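PDB 3VA7: KLLA0E08119p from Kluyveromyces lactis, which probably catalyses the biotin-dependent, ATP-driven carboxylation of urea to urea-1-carboxylate, this chain being the urea carboxylase part of a longer protein that probably also hydrolyses that product. Local coordinates for residues 383-388 with 1055-1060; 1047-1052 with 1085-1090; 502-507 with 606-611. All coordinates share one frame; numbering follows the deposited sequence.

Interaction 1. Residues 383-388 with 1055-1060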
# COMPACT_ATOMS: atom_id res chain seq x y z
N GLN A 383 -7.02 -5.99 -0.69
CA GLN A 383 -6.30 -6.03 -1.96
C GLN A 383 -5.03 -6.87 -1.92
O GLN A 383 -4.16 -6.65 -1.06
CB GLN A 383 -5.94 -4.64 -2.47
CG GLN A 383 -5.56 -4.72 -3.88
CD GLN A 383 -5.29 -3.39 -4.52
OE1 GLN A 383 -5.56 -3.22 -5.71
NE2 GLN A 383 -4.73 -2.46 -3.76
N LEU A 384 -4.92 -7.81 -2.85
CA LEU A 384 -3.73 -8.60 -2.97
C LEU A 384 -2.64 -7.72 -3.58
O LEU A 384 -2.85 -6.98 -4.53
CB LEU A 384 -3.94 -9.88 -3.78
CG LEU A 384 -4.98 -10.82 -3.18
CD1 LEU A 384 -5.08 -12.05 -4.01
CD2 LEU A 384 -4.73 -11.17 -1.70
N THR A 385 -1.44 -7.85 -3.03
CA THR A 385 -0.40 -6.89 -3.20
C THR A 385 0.76 -7.52 -3.94
O THR A 385 1.63 -6.85 -4.55
CB THR A 385 -0.02 -6.39 -1.77
OG1 THR A 385 -0.30 -4.98 -1.66
CG2 THR A 385 1.40 -6.79 -1.32
N SER A 386 0.77 -8.84 -3.89
CA SER A 386 1.77 -9.60 -4.56
C SER A 386 1.21 -11.03 -4.57
O SER A 386 0.68 -11.54 -3.57
CB SER A 386 3.13 -9.47 -3.83
OG SER A 386 3.87 -10.68 -3.90
N VAL A 387 1.28 -11.67 -5.71
CA VAL A 387 0.67 -12.98 -5.86
C VAL A 387 1.64 -13.84 -6.66
O VAL A 387 1.86 -13.59 -7.83
CB VAL A 387 -0.73 -12.90 -6.55
CG1 VAL A 387 -1.29 -14.27 -6.76
CG2 VAL A 387 -1.75 -12.02 -5.74
N SER A 388 2.26 -14.81 -6.02
CA SER A 388 3.08 -15.75 -6.76
C SER A 388 2.74 -17.24 -6.56
O SER A 388 2.55 -17.70 -5.41
CB SER A 388 4.56 -15.49 -6.48
OG SER A 388 5.32 -15.97 -7.59
N ASP A 1055 1.08 4.22 -9.67
CA ASP A 1055 0.37 2.96 -9.80
C ASP A 1055 1.15 1.98 -8.90
O ASP A 1055 2.04 1.22 -9.36
CB ASP A 1055 0.35 2.59 -11.30
CG ASP A 1055 -0.17 1.19 -11.61
OD1 ASP A 1055 -0.57 0.43 -10.67
OD2 ASP A 1055 -0.15 0.81 -12.82
N LYS A 1056 0.86 2.02 -7.61
CA LYS A 1056 1.64 1.24 -6.61
C LYS A 1056 1.99 -0.20 -7.05
O LYS A 1056 3.09 -0.68 -6.88
CB LYS A 1056 0.87 1.17 -5.29
CG LYS A 1056 1.63 0.46 -4.23
CD LYS A 1056 0.84 0.47 -2.97
CE LYS A 1056 0.01 -0.79 -2.84
NZ LYS A 1056 -1.06 -0.52 -1.86
N LEU A 1057 1.02 -0.90 -7.60
CA LEU A 1057 1.24 -2.27 -7.98
C LEU A 1057 1.47 -2.41 -9.50
O LEU A 1057 1.46 -3.54 -10.03
CB LEU A 1057 0.01 -3.08 -7.58
CG LEU A 1057 -0.43 -2.98 -6.12
CD1 LEU A 1057 -1.73 -3.84 -5.86
CD2 LEU A 1057 0.68 -3.43 -5.26
N VAL A 1058 1.65 -1.28 -10.20
CA VAL A 1058 1.93 -1.36 -11.63
C VAL A 1058 0.91 -2.26 -12.35
O VAL A 1058 1.29 -3.08 -13.18
CB VAL A 1058 3.38 -1.90 -11.92
CG1 VAL A 1058 3.81 -1.61 -13.38
CG2 VAL A 1058 4.39 -1.25 -11.00
N ILE A 1059 -0.38 -2.12 -12.02
CA ILE A 1059 -1.40 -2.90 -12.65
C ILE A 1059 -2.21 -2.05 -13.66
O ILE A 1059 -3.17 -2.51 -14.29
CB ILE A 1059 -2.39 -3.50 -11.58
CG1 ILE A 1059 -2.85 -2.45 -10.56
CG2 ILE A 1059 -1.84 -4.74 -10.82
CD1 ILE A 1059 -4.23 -2.79 -9.99
N GLY A 1060 -1.85 -0.77 -13.79
CA GLY A 1060 -2.70 0.15 -14.56
C GLY A 1060 -2.68 -0.32 -16.00
O GLY A 1060 -1.89 -1.22 -16.34
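Asp1055 OD1 takes the backbone N of Ile1059 at 2.9 Å, and a glycerol hydroxyl as well, bracing the type I turn from Asp1055 to Val1058 that offers Leu1057 to Gln383, Leu384 and Thr385. The bond comes in on the syn side of the carboxylate, and the glycerol, probably from the crystallisation liquor, also accepts from Leu1057 N. Leu1057 carries the contact with both methyls. CD1 lies 3.6 Å from the carbonyl O of Leu384 and 3.8 Å from CD of Gln383, whose extended chain comes from the opposite direction; CD2 sits 3.6 Å from Thr385 O, and the Thr385 and Leu1057 side chains cross at about a right angle. Beside the leucine, CE of Lys1056 passes Thr385 OG1 at 4.4 Å, while Lys1056 NZ turns to the carbonyl of Asn612. With an alanine here both methyls go, and a gap would probably open in front of Thr385 while the Gln383 side chain lost its apolar support. Between these segments of the biotin carboxylase C-terminal and carboxyltransferase C and D regions, leucine methyls thus pack on backbone carbonyls and the Gln383 side chain, burying 195 Å², while the turn's polar bonds stay within it or go to outside partners.

Interaction 2. Residues 1047-1052 with 1085-1090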
# COMPACT_ATOMS: atom_id res chain seq x y z
N VAL A 1047 -7.37 23.27 -7.67
CA VAL A 1047 -8.03 23.69 -8.89
C VAL A 1047 -8.96 22.57 -9.37
O VAL A 1047 -9.97 22.83 -10.02
CB VAL A 1047 -6.86 24.04 -9.79
CG1 VAL A 1047 -6.68 23.21 -11.05
CG2 VAL A 1047 -6.65 25.49 -9.86
N GLY A 1048 -8.69 21.31 -9.02
CA GLY A 1048 -9.53 20.23 -9.53
C GLY A 1048 -8.87 18.89 -9.31
O GLY A 1048 -7.87 18.80 -8.58
N ARG A 1049 -9.42 17.83 -9.91
CA ARG A 1049 -8.86 16.53 -9.62
C ARG A 1049 -8.83 15.59 -10.83
O ARG A 1049 -9.79 15.55 -11.59
CB ARG A 1049 -9.58 15.92 -8.43
CG ARG A 1049 -9.02 14.65 -7.90
CD ARG A 1049 -9.81 14.16 -6.64
NE ARG A 1049 -11.25 14.36 -6.71
CZ ARG A 1049 -12.17 13.39 -6.65
NH1 ARG A 1049 -11.81 12.13 -6.45
NH2 ARG A 1049 -13.46 13.70 -6.74
N THR A 1050 -7.69 14.90 -11.00
CA THR A 1050 -7.49 13.79 -11.95
C THR A 1050 -7.34 12.48 -11.19
O THR A 1050 -7.78 12.34 -10.03
CB THR A 1050 -6.11 13.81 -12.63
OG1 THR A 1050 -5.34 14.98 -12.27
CG2 THR A 1050 -6.18 13.53 -14.12
N ILE A 1051 -6.70 11.53 -11.88
CA ILE A 1051 -6.28 10.26 -11.33
C ILE A 1051 -4.80 10.35 -10.95
O ILE A 1051 -4.00 11.02 -11.63
CB ILE A 1051 -6.38 9.10 -12.38
CG1 ILE A 1051 -5.44 9.37 -13.59
CG2 ILE A 1051 -7.81 8.81 -12.72
CD1 ILE A 1051 -5.49 8.41 -14.71
N THR A 1052 -4.42 9.61 -9.90
CA THR A 1052 -3.04 9.54 -9.46
C THR A 1052 -2.14 9.06 -10.55
O THR A 1052 -2.48 8.13 -11.29
CB THR A 1052 -2.87 8.57 -8.24
OG1 THR A 1052 -1.50 8.62 -7.81
CG2 THR A 1052 -3.26 7.16 -8.61
N GLU A 1085 -18.28 11.28 -13.40
CA GLU A 1085 -17.57 10.58 -14.44
C GLU A 1085 -16.13 10.25 -14.00
O GLU A 1085 -15.56 9.24 -14.46
CB GLU A 1085 -17.51 11.40 -15.72
CG GLU A 1085 -18.81 11.57 -16.46
CD GLU A 1085 -18.74 12.54 -17.67
OE1 GLU A 1085 -17.81 13.36 -17.85
OE2 GLU A 1085 -19.68 12.50 -18.46
N LEU A 1086 -15.56 11.12 -13.16
CA LEU A 1086 -14.22 10.97 -12.61
C LEU A 1086 -14.18 9.90 -11.56
O LEU A 1086 -13.21 9.22 -11.44
CB LEU A 1086 -13.69 12.28 -12.00
CG LEU A 1086 -12.33 12.15 -11.30
CD1 LEU A 1086 -11.26 11.92 -12.32
CD2 LEU A 1086 -11.98 13.35 -10.50
N GLU A 1087 -15.21 9.76 -10.77
CA GLU A 1087 -15.20 8.68 -9.82
C GLU A 1087 -15.32 7.31 -10.55
O GLU A 1087 -14.88 6.31 -10.02
CB GLU A 1087 -16.28 8.86 -8.75
CG GLU A 1087 -16.12 10.10 -7.92
CD GLU A 1087 -15.00 10.07 -6.86
OE1 GLU A 1087 -14.75 11.16 -6.24
OE2 GLU A 1087 -14.40 8.97 -6.63
N VAL A 1088 -15.91 7.27 -11.75
CA VAL A 1088 -16.05 6.02 -12.45
C VAL A 1088 -14.61 5.62 -12.88
O VAL A 1088 -14.10 4.55 -12.55
CB VAL A 1088 -17.13 6.08 -13.60
CG1 VAL A 1088 -16.92 4.98 -14.70
CG2 VAL A 1088 -18.59 5.94 -13.01
N ILE A 1089 -13.97 6.55 -13.59
CA ILE A 1089 -12.64 6.41 -14.05
C ILE A 1089 -11.67 6.04 -12.91
O ILE A 1089 -10.84 5.17 -13.10
CB ILE A 1089 -12.15 7.70 -14.80
CG1 ILE A 1089 -12.86 7.83 -16.17
CG2 ILE A 1089 -10.60 7.66 -15.01
CD1 ILE A 1089 -12.97 9.30 -16.67
N ILE A 1090 -11.80 6.67 -11.75
CA ILE A 1090 -10.89 6.42 -10.62
C ILE A 1090 -10.96 4.94 -10.19
O ILE A 1090 -9.92 4.27 -10.11
CB ILE A 1090 -11.13 7.40 -9.43
CG1 ILE A 1090 -10.56 8.76 -9.76
CG2 ILE A 1090 -10.61 6.86 -8.10
CD1 ILE A 1090 -10.98 9.86 -8.69
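Arg1049 points the edge of its guanidinium at Glu1087, the two side chains meeting at about a right angle with their planes 46° apart. NH1 and NH2 converge end-on upon a single oxygen: Glu1087 OE1 is 2.9 Å from NH2 and 3.1 Å from NH1, close to the guanidinium plane, yet both nitrogens approach it from the same side, above the carboxylate plane. A bend at chi3 (39°) in the arginine chain swings the group round to this position, and Asp936 fixes its rotation further through a salt bridge to NE. Leu1086 covers one face, its CD2 lying 3.8 Å above the plane over the centre, and Ile1090 CD1 comes in obliquely near NH1. A buried charge is therefore both paired and walled by methyls. Farther along, Ile1051 CG2 meets Ile1089 CG2 at 3.8 Å, these chains crossing, while Ile1090 runs past Ile1051 in the opposite direction, CG1 to CG2 4.0 Å. The axes of 1047-1049 and 1085-1090 run at 45° and come within 11.5 Å; helix 1083-1094 packs against the mixed carboxyltransferase sheet, where Leu1086 and Ile1089 also rest on neighbouring strands 922-934 and 1075-1081.

Interaction 3. Residues 502-507 with 606-611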
# COMPACT_ATOMS: atom_id res chain seq x y z
N GLY A 502 10.71 10.81 -5.27
CA GLY A 502 9.85 11.26 -4.18
C GLY A 502 9.27 10.07 -3.46
O GLY A 502 8.17 10.14 -2.95
N VAL A 503 10.04 8.99 -3.42
CA VAL A 503 9.72 7.85 -2.57
C VAL A 503 10.63 8.07 -1.37
O VAL A 503 11.81 8.09 -1.55
CB VAL A 503 10.05 6.48 -3.24
CG1 VAL A 503 9.90 5.34 -2.28
CG2 VAL A 503 9.17 6.24 -4.44
N PRO A 504 10.07 8.32 -0.17
CA PRO A 504 10.95 8.57 0.93
C PRO A 504 11.51 7.27 1.44
O PRO A 504 11.03 6.18 1.05
CB PRO A 504 10.04 9.25 1.96
CG PRO A 504 8.72 8.69 1.72
CD PRO A 504 8.67 8.54 0.20
N PRO A 505 12.60 7.36 2.24
CA PRO A 505 13.19 6.14 2.76
C PRO A 505 12.28 5.47 3.78
O PRO A 505 12.33 4.25 3.92
CB PRO A 505 14.47 6.65 3.46
CG PRO A 505 14.22 8.05 3.72
CD PRO A 505 13.41 8.53 2.59
N SER A 506 11.49 6.25 4.50
CA SER A 506 10.74 5.68 5.62
C SER A 506 11.74 5.08 6.61
O SER A 506 12.70 5.70 6.90
CB SER A 506 9.69 4.66 5.12
OG SER A 506 8.64 5.38 4.51
N GLY A 507 11.56 3.87 7.10
CA GLY A 507 12.43 3.38 8.13
C GLY A 507 12.19 4.14 9.42
O GLY A 507 11.28 4.98 9.49
N SER A 606 10.14 -1.45 4.90
CA SER A 606 9.64 -0.34 5.69
C SER A 606 8.25 0.05 5.26
O SER A 606 7.92 0.04 4.05
CB SER A 606 10.53 0.88 5.58
OG SER A 606 11.69 0.71 6.35
N THR A 607 7.46 0.44 6.27
CA THR A 607 6.11 0.94 6.06
C THR A 607 6.08 2.43 5.70
O THR A 607 6.57 3.27 6.46
CB THR A 607 5.29 0.79 7.33
OG1 THR A 607 5.42 -0.54 7.87
CG2 THR A 607 3.85 1.11 7.06
N PHE A 608 5.50 2.76 4.54
CA PHE A 608 5.15 4.15 4.23
C PHE A 608 3.64 4.29 4.24
O PHE A 608 2.99 4.00 3.22
CB PHE A 608 5.68 4.53 2.86
CG PHE A 608 5.41 5.97 2.48
CD1 PHE A 608 5.49 6.99 3.43
CD2 PHE A 608 5.09 6.31 1.19
CE1 PHE A 608 5.20 8.33 3.05
CE2 PHE A 608 4.83 7.64 0.82
CZ PHE A 608 4.86 8.64 1.74
N ALA A 609 3.07 4.70 5.36
CA ALA A 609 1.62 4.57 5.61
C ALA A 609 0.84 5.43 4.62
O ALA A 609 -0.01 4.94 3.89
CB ALA A 609 1.28 4.92 7.02
N MET A 610 1.25 6.69 4.51
CA MET A 610 0.68 7.57 3.48
C MET A 610 0.45 6.90 2.12
O MET A 610 -0.58 7.16 1.50
CB MET A 610 1.54 8.85 3.30
CG MET A 610 0.75 10.07 2.79
SD MET A 610 1.91 11.32 2.17
CE MET A 610 1.59 10.84 0.52
N GLY A 611 1.40 6.08 1.68
CA GLY A 611 1.34 5.42 0.38
C GLY A 611 0.84 3.96 0.42
O GLY A 611 0.90 3.25 -0.59
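Ser606 opens a buried meeting of two loops in the carboxyltransferase A and B region, whose centrepiece is a proline-phenylalanine CH-pi contact. Its CB packs 3.9 Å from CB of Ser506, and OG comes within 3.3 Å of Gly507 N, although the hydroxyl has its firm partner in Asp491. The carbonyl of Ser606 is taken up by Arg495, a residue whose backbone also bonds to Pro505, so both loops lean on the same neighbour. Thr607 points its CB away from the first loop, and OG1 bonds to the carbonyl of Val489, tying this loop to strand 488-490. Its own carbonyl O faces back across the contact and lies 3.5 Å from Ser506 OG, a hydroxyl held by Asp749. Ser506 OG also touches the next residue, approaching CB of Phe608 to 3.5 Å. At Phe608 the main packing begins: CG stands opposite the backbone N (chi1 -178°), which carries the ring across to the first loop, where it crosses Pro504 at about a right angle. CG of Pro504 lies 3.9 Å from the ring centroid and only 14° off the normal, so its slightly polarised CH groups sit over the pi face. The Phe608 side chain is about 10 Å from the bound biotin group and so does not touch it. Past Ala609, Met610 heads for Ala1037 and Ser1040, close in sequence to Pro1041 and Gly1042 of the biotin site. Gly611 then folds back to the other side of the ring. Phe608 is thus packed on both faces: opposite Pro504, the backbone N of Gly611 stands 3.7 Å above the ring plane, offset toward the rim.

Along the chain the segments run 383-388, 502-507, 606-611, 1047-1052, 1055-1060 and 1085-1090. Interaction 3 is therefore nested in the long loop closed by interaction 1, while interactions 1 and 2 alternate. The centres of 1 and 3 are about 17 Å apart, and the two touch where Lys1056 CD packs 3.7 Å from Gly611 O. Interaction 2 lies about 20 Å from 1, joined to it by the short run between 1052 and 1055, and about 24 Å from 3. Interactions 2 and 3 thus belong to different parts of the carboxyltransferase, and the 1055-1060 turn links both to the biotin carboxylase part.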